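Local coordinates for protein tRNA threonylcarbamoyladenosine dehydratase (Escherichia coli, PDB 4D79) that catalyses the ATP-dependent dehydration of threonylcarbamoyladenosine at position 37 of tRNAs to its cyclic form, and can accept sulfur from the cysteine desulfurase CsdA in vitro, at residues Asn69-Ile74 / Phe238-Met243; Gly156-Pro161 / Val204-Ala209; Thr172-Leu177 / Glu208-Pro213. All blocks are in the same frame, centred on the assembly; numbering follows the deposited sequence.

Overall arrangement
Contact 1 reaches the triphosphate of ATP, whereas contacts 2 and 3 close round one potassium ion, which lies about 12 Å from the side chain of A240. Contacts 2 and 3 have centres about 7 Å apart and share E208 and A209; their four segments supply all the protein ligands of the ion: Q158, S206, E208 and Q174. The centre of contact 1 lies about 13 Å from that of contact 2 and about 16 Å from that of contact 3. G157 joins the three: its N probably bonds G239 O (2.7 Å), and its O probably bonds V211 N (2.8 Å). Along the chain, contacts 2 and 3 are both nested within the loop closed by contact 1.

Contact 1 (Asn69-Ile74 / Phe238-Met243); sequences NTNRQI and FGAATM. With ATP (adenosine-5'-triphosphate), chain K.
The carbonyl oxygen of N71 is gripped by three donors: T242 OG1 at 2.8 Å, water 1, and T242 N, whose bond is weak (3.3 Å). The hydroxyl comes from above the carbonyl plane, 39° out of it, while the water also accepts from T242 N, closing a second path between the segments. T242 opens helix 242-266, with A241 at the N-cap position. The side chain of N71 works in both directions. Its ND2 donates to A240 O (2.9 Å), and its OD1 receives R72 NH1 on an in-plane lone pair, a second-shell bond 2° out of the guanidinium plane that helps hold its rotation. Here the loop after strand 56-60 forms part of the ATP site of this Rossmann-like ThiF domain. Extended from CG to NE, the arginine runs alongside the A240 methyl (R72 CD to A240 CB 3.7 Å) and sends NH2 to the bridging oxygen O3A of ATP at 2.6 Å. Q73 NE2 lies above one guanidinium face, offset toward its rim, and bonds ATP O2B (3.0 Å, 168°). An alanine in place of R72 would probably leave O3A without this cationic donor and open a gap beside the A240 methyl. R51 of the second subunit packs on T242.

Contact 2 (Gly156-Pro161 / Val204-Ala209); sequences GGQIDP and VFSTEA. With K (potassium ion), chain I.
The side chains of Q158 and E208 run roughly antiparallel, side by side, their amide and carboxylate planes turned 46° apart. Each sends its polar end to a different task. Extended beyond CG, Q158 carries OE1 to the potassium ion (2.4 Å), skimming S206 CB on the way, while its NE2 turns back to G154 O and, weakly, to G156 O. E208 runs the other way: with CG anti to the backbone N (chi1 179°) and the rest of the chain extended, its carboxylate arrives under the loop 156-161. There OE2 takes I159 N on its syn lone pair at 2.8 Å, nearly straight at 169°, and OE1 takes D160 N, also at 2.8 Å but from above the carboxylate plane. I159 lies roughly perpendicular to the glutamate chain, its CG1 resting 3.3 Å from E208 OE2. S206, the last residue of strand 202-206, faces the same loop. Its OG accepts from E208 N in an ST turn and also gives a bond to water 2, which in turn donates to D160 O and E208 OE1. The turn brings two carbonyls to the ion, S206 O (2.4 Å) and E208 O (2.6 Å), with Q174 O and water 3 completing the site. All the ligands are therefore neutral oxygens, and the carboxylate of E208 stands back, OE1 6.4 Å from the ion. Two backbone N-H groups and a water probably offset its buried negative charge, so that E208 ties the loop to the strand end by its side chain while binding the metal by its main chain.

Contact 3 (Thr172-Leu177 / Glu208-Pro213); sequences TIQDPL and EALVYP. With K (potassium ion), chain I.
E208 O and Q174 O face one potassium ion from the two segments, the latter at 2.6 Å, and Q174 CB comes within 3.4 Å of E208 O. The site lies at the start of helix 176-189 in the ThiF domain: D175 is its N-cap, OD1 accepting from A178 N, while OD2 receives water 3, itself a ligand of the ion. Next, A209 CA and CB both lie over one face of the Q174 amide, CB above CD and CA 3.4 Å from Q174 OE1. L210 then supplies the one direct hydrogen bond across the contact, from its N to Q174 OE1 (3.0 Å, 163°). The bend of the glutamine at chi2 (-75°) folds the amide back over A209; the donor stands 50° out of the carbonyl plane, not on a lone pair. L210 CD2 meets the CD-CG side of the P176 ring, CD2 to P176 CD 3.3 Å, tighter than usual for two carbons; CG of L210 stands off a staggered position, which leaves the placing of its methyls doubtful. F238 packs on L210 too. Beyond, the ring of Y212 has water 4 at its edge, in plane, and that water donates to L210 O at 2.8 Å.

Contact 1 (Asn69-Ile74 / Phe238-Met243)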
loop_
_atom_site.group_PDB
_atom_site.type_symbol
_atom_site.label_atom_id
_atom_site.label_comp_id
_atom_site.label_asym_id
_atom_site.label_seq_id
_atom_site.Cartn_x
_atom_site.Cartn_y
_atom_site.Cartn_z
ATOM N N ASN B 69 1.947 13.292 -10.496
ATOM C CA ASN B 69 1.338 12.398 -9.507
ATOM C C ASN B 69 1.792 10.941 -9.637
ATOM O O ASN B 69 1.501 10.134 -8.744
ATOM C CB ASN B 69 -0.195 12.364 -9.611
ATOM C CG ASN B 69 -0.881 13.716 -9.423
ATOM O OD1 ASN B 69 -2.039 13.842 -9.808
ATOM N ND2 ASN B 69 -0.208 14.701 -8.836
ATOM N N THR B 70 2.487 10.593 -10.710
ATOM C CA THR B 70 2.755 9.203 -11.059
ATOM C C THR B 70 3.519 8.464 -9.976
ATOM O O THR B 70 3.331 7.257 -9.809
ATOM C CB THR B 70 3.518 9.186 -12.376
ATOM O OG1 THR B 70 2.669 9.744 -13.384
ATOM C CG2 THR B 70 3.955 7.789 -12.763
ATOM N N ASN B 71 4.385 9.157 -9.237
ATOM C CA ASN B 71 5.202 8.461 -8.267
ATOM C C ASN B 71 4.428 7.967 -7.064
ATOM O O ASN B 71 4.985 7.159 -6.321
ATOM C CB ASN B 71 6.343 9.339 -7.773
ATOM C CG ASN B 71 5.852 10.576 -7.009
ATOM O OD1 ASN B 71 4.869 11.198 -7.393
ATOM N ND2 ASN B 71 6.548 10.920 -5.904
ATOM N N ARG B 72 3.179 8.419 -6.836
ATOM C CA ARG B 72 2.548 8.106 -5.559
ATOM C C ARG B 72 1.022 8.020 -5.537
ATOM O O ARG B 72 0.482 7.896 -4.443
ATOM C CB ARG B 72 2.971 9.167 -4.527
ATOM C CG ARG B 72 2.370 10.531 -4.854
ATOM C CD ARG B 72 3.186 11.660 -4.290
ATOM N NE ARG B 72 2.546 12.961 -4.390
ATOM C CZ ARG B 72 2.610 13.765 -5.445
ATOM N NH1 ARG B 72 3.266 13.415 -6.534
ATOM N NH2 ARG B 72 2.000 14.933 -5.403
ATOM N N GLN B 73 0.297 8.053 -6.661
ATOM C CA GLN B 73 -1.162 8.078 -6.675
ATOM C C GLN B 73 -1.710 7.008 -7.617
ATOM O O GLN B 73 -1.280 6.886 -8.770
ATOM C CB GLN B 73 -1.676 9.488 -7.058
ATOM C CG GLN B 73 -1.044 10.550 -6.160
ATOM C CD GLN B 73 -1.602 11.955 -6.320
ATOM O OE1 GLN B 73 -2.689 12.171 -6.837
ATOM N NE2 GLN B 73 -0.864 12.915 -5.827
ATOM N N ILE B 74 -2.644 6.206 -7.114
ATOM C CA ILE B 74 -3.027 5.005 -7.844
ATOM C C ILE B 74 -3.738 5.321 -9.159
ATOM O O ILE B 74 -3.742 4.483 -10.069
ATOM C CB ILE B 74 -3.890 4.129 -6.923
ATOM C CG1 ILE B 74 -4.038 2.710 -7.509
ATOM C CG2 ILE B 74 -5.218 4.773 -6.691
ATOM C CD1 ILE B 74 -4.714 1.737 -6.614
ATOM N N PHE B 238 9.139 18.426 -0.665
ATOM C CA PHE B 238 9.577 17.085 -0.314
ATOM C C PHE B 238 9.193 16.111 -1.410
ATOM O O PHE B 238 8.190 16.289 -2.101
ATOM C CB PHE B 238 8.965 16.664 1.021
ATOM C CG PHE B 238 9.516 17.424 2.198
ATOM C CD1 PHE B 238 10.665 17.012 2.829
ATOM C CD2 PHE B 238 8.877 18.568 2.661
ATOM C CE1 PHE B 238 11.182 17.714 3.907
ATOM C CE2 PHE B 238 9.394 19.271 3.728
ATOM C CZ PHE B 238 10.545 18.844 4.352
ATOM N N GLY B 239 10.015 15.068 -1.578
ATOM C CA GLY B 239 9.680 13.965 -2.442
ATOM C C GLY B 239 8.736 12.998 -1.750
ATOM O O GLY B 239 8.412 13.132 -0.576
ATOM N N ALA B 240 8.349 11.959 -2.470
ATOM C CA ALA B 240 7.437 10.987 -1.883
ATOM C C ALA B 240 7.569 9.669 -2.616
ATOM O O ALA B 240 8.019 9.632 -3.756
ATOM C CB ALA B 240 5.995 11.486 -1.947
ATOM N N ALA B 241 7.146 8.588 -1.957
ATOM C CA ALA B 241 7.134 7.270 -2.589
ATOM C C ALA B 241 5.820 6.548 -2.303
ATOM O O ALA B 241 5.300 6.617 -1.188
ATOM C CB ALA B 241 8.310 6.423 -2.115
ATOM N N THR B 242 5.325 5.820 -3.314
ATOM C CA THR B 242 4.125 4.996 -3.172
ATOM C C THR B 242 4.181 4.133 -1.922
ATOM O O THR B 242 3.191 4.017 -1.187
ATOM C CB THR B 242 3.948 4.103 -4.409
ATOM O OG1 THR B 242 3.540 4.934 -5.503
ATOM C CG2 THR B 242 2.869 3.021 -4.151
ATOM N N MET B 243 5.334 3.489 -1.681
ATOM C CA MET B 243 5.417 2.508 -0.608
ATOM C C MET B 243 5.066 3.119 0.737
ATOM O O MET B 243 4.555 2.414 1.613
ATOM C CB MET B 243 6.828 1.894 -0.548
ATOM C CG MET B 243 7.209 1.092 -1.780
ATOM S SD MET B 243 7.758 2.099 -3.172
ATOM C CE MET B 243 9.342 2.666 -2.531
HETATM P PG ATP K . 0.565 18.471 -6.211
HETATM O O1G ATP K . 1.961 18.504 -6.786
HETATM O O2G ATP K . -0.536 18.425 -7.244
HETATM O O3G ATP K . 0.350 19.439 -5.072
HETATM P PB ATP K . -0.762 16.506 -4.649
HETATM O O1B ATP K . -1.228 17.609 -3.725
HETATM O O2B ATP K . -1.730 15.739 -5.533
HETATM O O3B ATP K . 0.491 17.021 -5.522
HETATM P PA ATP K . -0.557 14.829 -2.396
HETATM O O1A ATP K . -0.089 15.798 -1.316
HETATM O O2A ATP K . -0.080 13.401 -2.350
HETATM O O3A ATP K . 0.010 15.407 -3.777
HETATM O "O5'" ATP K . -2.176 14.860 -2.547
HETATM C "C5'" ATP K . -3.054 15.666 -1.737
HETATM C "C4'" ATP K . -4.525 15.694 -2.174
HETATM O "O4'" ATP K . -5.402 16.330 -1.191
HETATM C "C3'" ATP K . -4.727 16.464 -3.474
HETATM O "O3'" ATP K . -5.379 15.665 -4.474
HETATM C "C2'" ATP K . -5.606 17.635 -3.077
HETATM O "O2'" ATP K . -6.452 18.060 -4.136
HETATM C "C1'" ATP K . -6.401 17.121 -1.888
HETATM N N9 ATP K . -7.047 18.253 -1.151
HETATM C C8 ATP K . -6.364 19.351 -0.738
HETATM N N7 ATP K . -7.165 20.251 -0.109
HETATM C C5 ATP K . -8.395 19.733 -0.119
HETATM C C6 ATP K . -9.689 20.188 0.406
HETATM N N6 ATP K . -9.760 21.373 1.016
HETATM N N1 ATP K . -10.771 19.426 0.234
HETATM C C2 ATP K . -10.693 18.241 -0.415
HETATM N N3 ATP K . -9.537 17.759 -0.923
HETATM C C4 ATP K . -8.349 18.433 -0.808
HETATM O O HOH W 1 7.191 5.567 -5.530
#

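Contact 2 (Gly156-Pro161 / Val204-Ala209)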
loop_
_atom_site.group_PDB
_atom_site.type_symbol
_atom_site.label_atom_id
_atom_site.label_comp_id
_atom_site.label_asym_id
_atom_site.label_seq_id
_atom_site.Cartn_x
_atom_site.Cartn_y
_atom_site.Cartn_z
ATOM N N GLY B 156 5.134 12.754 2.785
ATOM C CA GLY B 156 6.299 13.063 1.979
ATOM C C GLY B 156 7.569 13.061 2.807
ATOM O O GLY B 156 7.551 13.116 4.035
ATOM N N GLY B 157 8.704 12.977 2.111
ATOM C CA GLY B 157 9.991 12.992 2.780
ATOM C C GLY B 157 10.256 11.799 3.654
ATOM O O GLY B 157 11.007 11.905 4.621
ATOM N N GLN B 158 9.637 10.652 3.352
ATOM C CA GLN B 158 9.786 9.461 4.165
ATOM C C GLN B 158 9.951 8.257 3.247
ATOM O O GLN B 158 9.311 8.187 2.189
ATOM C CB GLN B 158 8.583 9.321 5.114
ATOM C CG GLN B 158 8.741 10.377 6.217
ATOM C CD GLN B 158 7.564 10.591 6.978
ATOM O OE1 GLN B 158 7.587 10.413 8.185
ATOM N NE2 GLN B 158 6.478 10.982 6.316
ATOM N N ILE B 159 10.823 7.329 3.637
ATOM C CA ILE B 159 11.116 6.152 2.815
ATOM C C ILE B 159 10.788 4.830 3.487
ATOM O O ILE B 159 10.792 3.800 2.795
ATOM C CB ILE B 159 12.593 6.127 2.365
ATOM C CG1 ILE B 159 13.539 5.844 3.535
ATOM C CG2 ILE B 159 12.955 7.433 1.687
ATOM C CD1 ILE B 159 14.997 5.529 3.091
ATOM N N ASP B 160 10.515 4.800 4.790
ATOM C CA ASP B 160 10.377 3.542 5.522
ATOM C C ASP B 160 8.931 3.246 5.954
ATOM O O ASP B 160 8.475 3.765 6.985
ATOM C CB ASP B 160 11.298 3.577 6.740
ATOM C CG ASP B 160 11.319 2.272 7.503
ATOM O OD1 ASP B 160 10.605 1.303 7.138
ATOM O OD2 ASP B 160 12.068 2.235 8.495
ATOM N N PRO B 161 8.198 2.365 5.248
ATOM C CA PRO B 161 6.802 2.078 5.641
ATOM C C PRO B 161 6.661 1.395 6.987
ATOM O O PRO B 161 5.569 1.452 7.566
ATOM C CB PRO B 161 6.273 1.174 4.503
ATOM C CG PRO B 161 7.298 1.283 3.400
ATOM C CD PRO B 161 8.597 1.635 4.029
ATOM N N VAL B 204 -2.338 9.343 11.695
ATOM C CA VAL B 204 -1.321 8.471 11.124
ATOM C C VAL B 204 -0.064 9.304 10.855
ATOM O O VAL B 204 -0.123 10.354 10.207
ATOM C CB VAL B 204 -1.814 7.825 9.824
ATOM C CG1 VAL B 204 -0.722 6.856 9.268
ATOM C CG2 VAL B 204 -3.165 7.097 10.021
ATOM N N PHE B 205 1.068 8.844 11.358
ATOM C CA PHE B 205 2.344 9.523 11.177
ATOM C C PHE B 205 3.435 8.464 11.162
ATOM O O PHE B 205 3.163 7.276 11.299
ATOM C CB PHE B 205 2.594 10.543 12.304
ATOM C CG PHE B 205 3.097 9.905 13.550
ATOM C CD1 PHE B 205 2.273 9.091 14.295
ATOM C CD2 PHE B 205 4.399 10.087 13.969
ATOM C CE1 PHE B 205 2.745 8.435 15.439
ATOM C CE2 PHE B 205 4.867 9.441 15.116
ATOM C CZ PHE B 205 4.048 8.618 15.840
ATOM N N SER B 206 4.678 8.903 10.968
ATOM C CA SER B 206 5.823 8.013 11.015
ATOM C C SER B 206 6.910 8.552 11.935
ATOM O O SER B 206 7.151 9.757 11.982
ATOM C CB SER B 206 6.345 7.778 9.622
ATOM O OG SER B 206 7.572 7.084 9.696
ATOM N N THR B 207 7.549 7.655 12.687
ATOM C CA THR B 207 8.661 8.045 13.546
ATOM C C THR B 207 9.926 8.330 12.764
ATOM O O THR B 207 10.890 8.797 13.360
ATOM C CB THR B 207 8.988 6.969 14.577
ATOM O OG1 THR B 207 9.132 5.701 13.932
ATOM C CG2 THR B 207 7.866 6.887 15.625
ATOM N N GLU B 208 9.936 8.047 11.466
ATOM C CA GLU B 208 11.119 8.270 10.645
ATOM C C GLU B 208 11.433 9.765 10.534
ATOM O O GLU B 208 10.536 10.594 10.345
ATOM C CB GLU B 208 10.870 7.670 9.251
ATOM C CG GLU B 208 12.014 7.845 8.267
ATOM C CD GLU B 208 11.626 7.438 6.850
ATOM O OE1 GLU B 208 10.529 6.862 6.647
ATOM O OE2 GLU B 208 12.392 7.783 5.932
ATOM N N ALA B 209 12.716 10.103 10.613
ATOM C CA ALA B 209 13.139 11.486 10.429
ATOM C C ALA B 209 12.945 11.897 8.973
ATOM O O ALA B 209 13.177 11.110 8.059
ATOM C CB ALA B 209 14.601 11.650 10.835
HETATM K K K I . 8.009 11.356 10.371
HETATM O O HOH W 2 8.100 6.472 7.239
HETATM O O HOH W 3 5.090 11.615 9.750
#

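Contact 3 (Thr172-Leu177 / Glu208-Pro213)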
loop_
_atom_site.group_PDB
_atom_site.type_symbol
_atom_site.label_atom_id
_atom_site.label_comp_id
_atom_site.label_asym_id
_atom_site.label_seq_id
_atom_site.Cartn_x
_atom_site.Cartn_y
_atom_site.Cartn_z
ATOM N N THR B 172 2.390 13.500 17.638
ATOM C CA THR B 172 3.171 13.190 16.461
ATOM C C THR B 172 4.553 13.862 16.523
ATOM O O THR B 172 4.741 14.919 17.138
ATOM C CB THR B 172 2.421 13.632 15.206
ATOM O OG1 THR B 172 2.354 15.052 15.163
ATOM C CG2 THR B 172 1.016 13.041 15.180
ATOM N N ILE B 173 5.532 13.223 15.881
ATOM C CA ILE B 173 6.873 13.762 15.709
ATOM C C ILE B 173 7.258 13.718 14.248
ATOM O O ILE B 173 6.660 12.992 13.444
ATOM C CB ILE B 173 7.948 13.006 16.511
ATOM C CG1 ILE B 173 7.949 11.514 16.093
ATOM C CG2 ILE B 173 7.708 13.188 18.007
ATOM C CD1 ILE B 173 9.235 10.780 16.428
ATOM N N GLN B 174 8.292 14.500 13.922
ATOM C CA GLN B 174 8.914 14.489 12.598
ATOM C C GLN B 174 7.881 14.688 11.507
ATOM O O GLN B 174 7.842 13.970 10.511
ATOM C CB GLN B 174 9.744 13.221 12.376
ATOM C CG GLN B 174 11.087 13.287 13.125
ATOM C CD GLN B 174 12.097 14.219 12.457
ATOM O OE1 GLN B 174 11.940 14.594 11.307
ATOM N NE2 GLN B 174 13.081 14.669 13.221
ATOM N N ASP B 175 6.951 15.605 11.750
ATOM C CA ASP B 175 5.825 15.774 10.842
ATOM C C ASP B 175 5.434 17.237 10.841
ATOM O O ASP B 175 4.567 17.661 11.608
ATOM C CB ASP B 175 4.664 14.884 11.262
ATOM C CG ASP B 175 3.640 14.711 10.171
ATOM O OD1 ASP B 175 3.363 15.688 9.442
ATOM O OD2 ASP B 175 3.129 13.583 10.034
ATOM N N PRO B 176 6.035 18.031 9.961
ATOM C CA PRO B 176 5.754 19.471 9.972
ATOM C C PRO B 176 4.325 19.791 9.613
ATOM O O PRO B 176 3.798 20.785 10.113
ATOM C CB PRO B 176 6.744 20.036 8.943
ATOM C CG PRO B 176 7.809 18.979 8.826
ATOM C CD PRO B 176 7.157 17.689 9.068
ATOM N N LEU B 177 3.671 18.979 8.779
ATOM C CA LEU B 177 2.259 19.216 8.492
ATOM C C LEU B 177 1.431 19.068 9.758
ATOM O O LEU B 177 0.596 19.916 10.074
ATOM C CB LEU B 177 1.763 18.260 7.410
ATOM C CG LEU B 177 0.255 18.405 7.135
ATOM C CD1 LEU B 177 -0.045 19.782 6.588
ATOM C CD2 LEU B 177 -0.235 17.322 6.184
ATOM N N GLU B 208 9.936 8.047 11.466
ATOM C CA GLU B 208 11.119 8.270 10.645
ATOM C C GLU B 208 11.433 9.765 10.534
ATOM O O GLU B 208 10.536 10.594 10.345
ATOM C CB GLU B 208 10.870 7.670 9.251
ATOM C CG GLU B 208 12.014 7.845 8.267
ATOM C CD GLU B 208 11.626 7.438 6.850
ATOM O OE1 GLU B 208 10.529 6.862 6.647
ATOM O OE2 GLU B 208 12.392 7.783 5.932
ATOM N N ALA B 209 12.716 10.103 10.613
ATOM C CA ALA B 209 13.139 11.486 10.429
ATOM C C ALA B 209 12.945 11.897 8.973
ATOM O O ALA B 209 13.177 11.110 8.059
ATOM C CB ALA B 209 14.601 11.650 10.835
ATOM N N LEU B 210 12.565 13.147 8.756
ATOM C CA LEU B 210 12.281 13.615 7.404
ATOM C C LEU B 210 13.533 13.655 6.552
ATOM O O LEU B 210 14.621 14.031 7.014
ATOM C CB LEU B 210 11.662 15.012 7.425
ATOM C CG LEU B 210 10.178 15.154 7.149
ATOM C CD1 LEU B 210 9.401 14.211 8.029
ATOM C CD2 LEU B 210 9.793 16.592 7.380
ATOM N N VAL B 211 13.335 13.296 5.287
ATOM C CA VAL B 211 14.340 13.316 4.234
ATOM C C VAL B 211 14.026 14.537 3.388
ATOM O O VAL B 211 12.993 14.572 2.702
ATOM C CB VAL B 211 14.289 12.034 3.389
ATOM C CG1 VAL B 211 15.357 12.079 2.300
ATOM C CG2 VAL B 211 14.457 10.806 4.273
ATOM N N TYR B 212 14.933 15.521 3.405
ATOM C CA TYR B 212 14.731 16.792 2.733
ATOM C C TYR B 212 14.976 16.665 1.239
ATOM O O TYR B 212 15.530 15.664 0.779
ATOM C CB TYR B 212 15.621 17.878 3.368
ATOM C CG TYR B 212 14.977 18.369 4.646
ATOM C CD1 TYR B 212 14.896 17.549 5.773
ATOM C CD2 TYR B 212 14.408 19.645 4.712
ATOM C CE1 TYR B 212 14.245 17.996 6.933
ATOM C CE2 TYR B 212 13.767 20.089 5.850
ATOM C CZ TYR B 212 13.705 19.272 6.962
ATOM O OH TYR B 212 13.055 19.710 8.083
ATOM N N PRO B 213 14.485 17.629 0.457
ATOM C CA PRO B 213 14.540 17.498 -1.003
ATOM C C PRO B 213 15.963 17.348 -1.501
ATOM O O PRO B 213 16.851 18.142 -1.171
ATOM C CB PRO B 213 13.919 18.812 -1.497
ATOM C CG PRO B 213 13.117 19.324 -0.338
ATOM C CD PRO B 213 13.862 18.903 0.868
HETATM K K K I . 8.009 11.356 10.371
HETATM O O HOH W 4 14.315 15.744 9.226
HETATM O O HOH W 3 5.090 11.615 9.750
#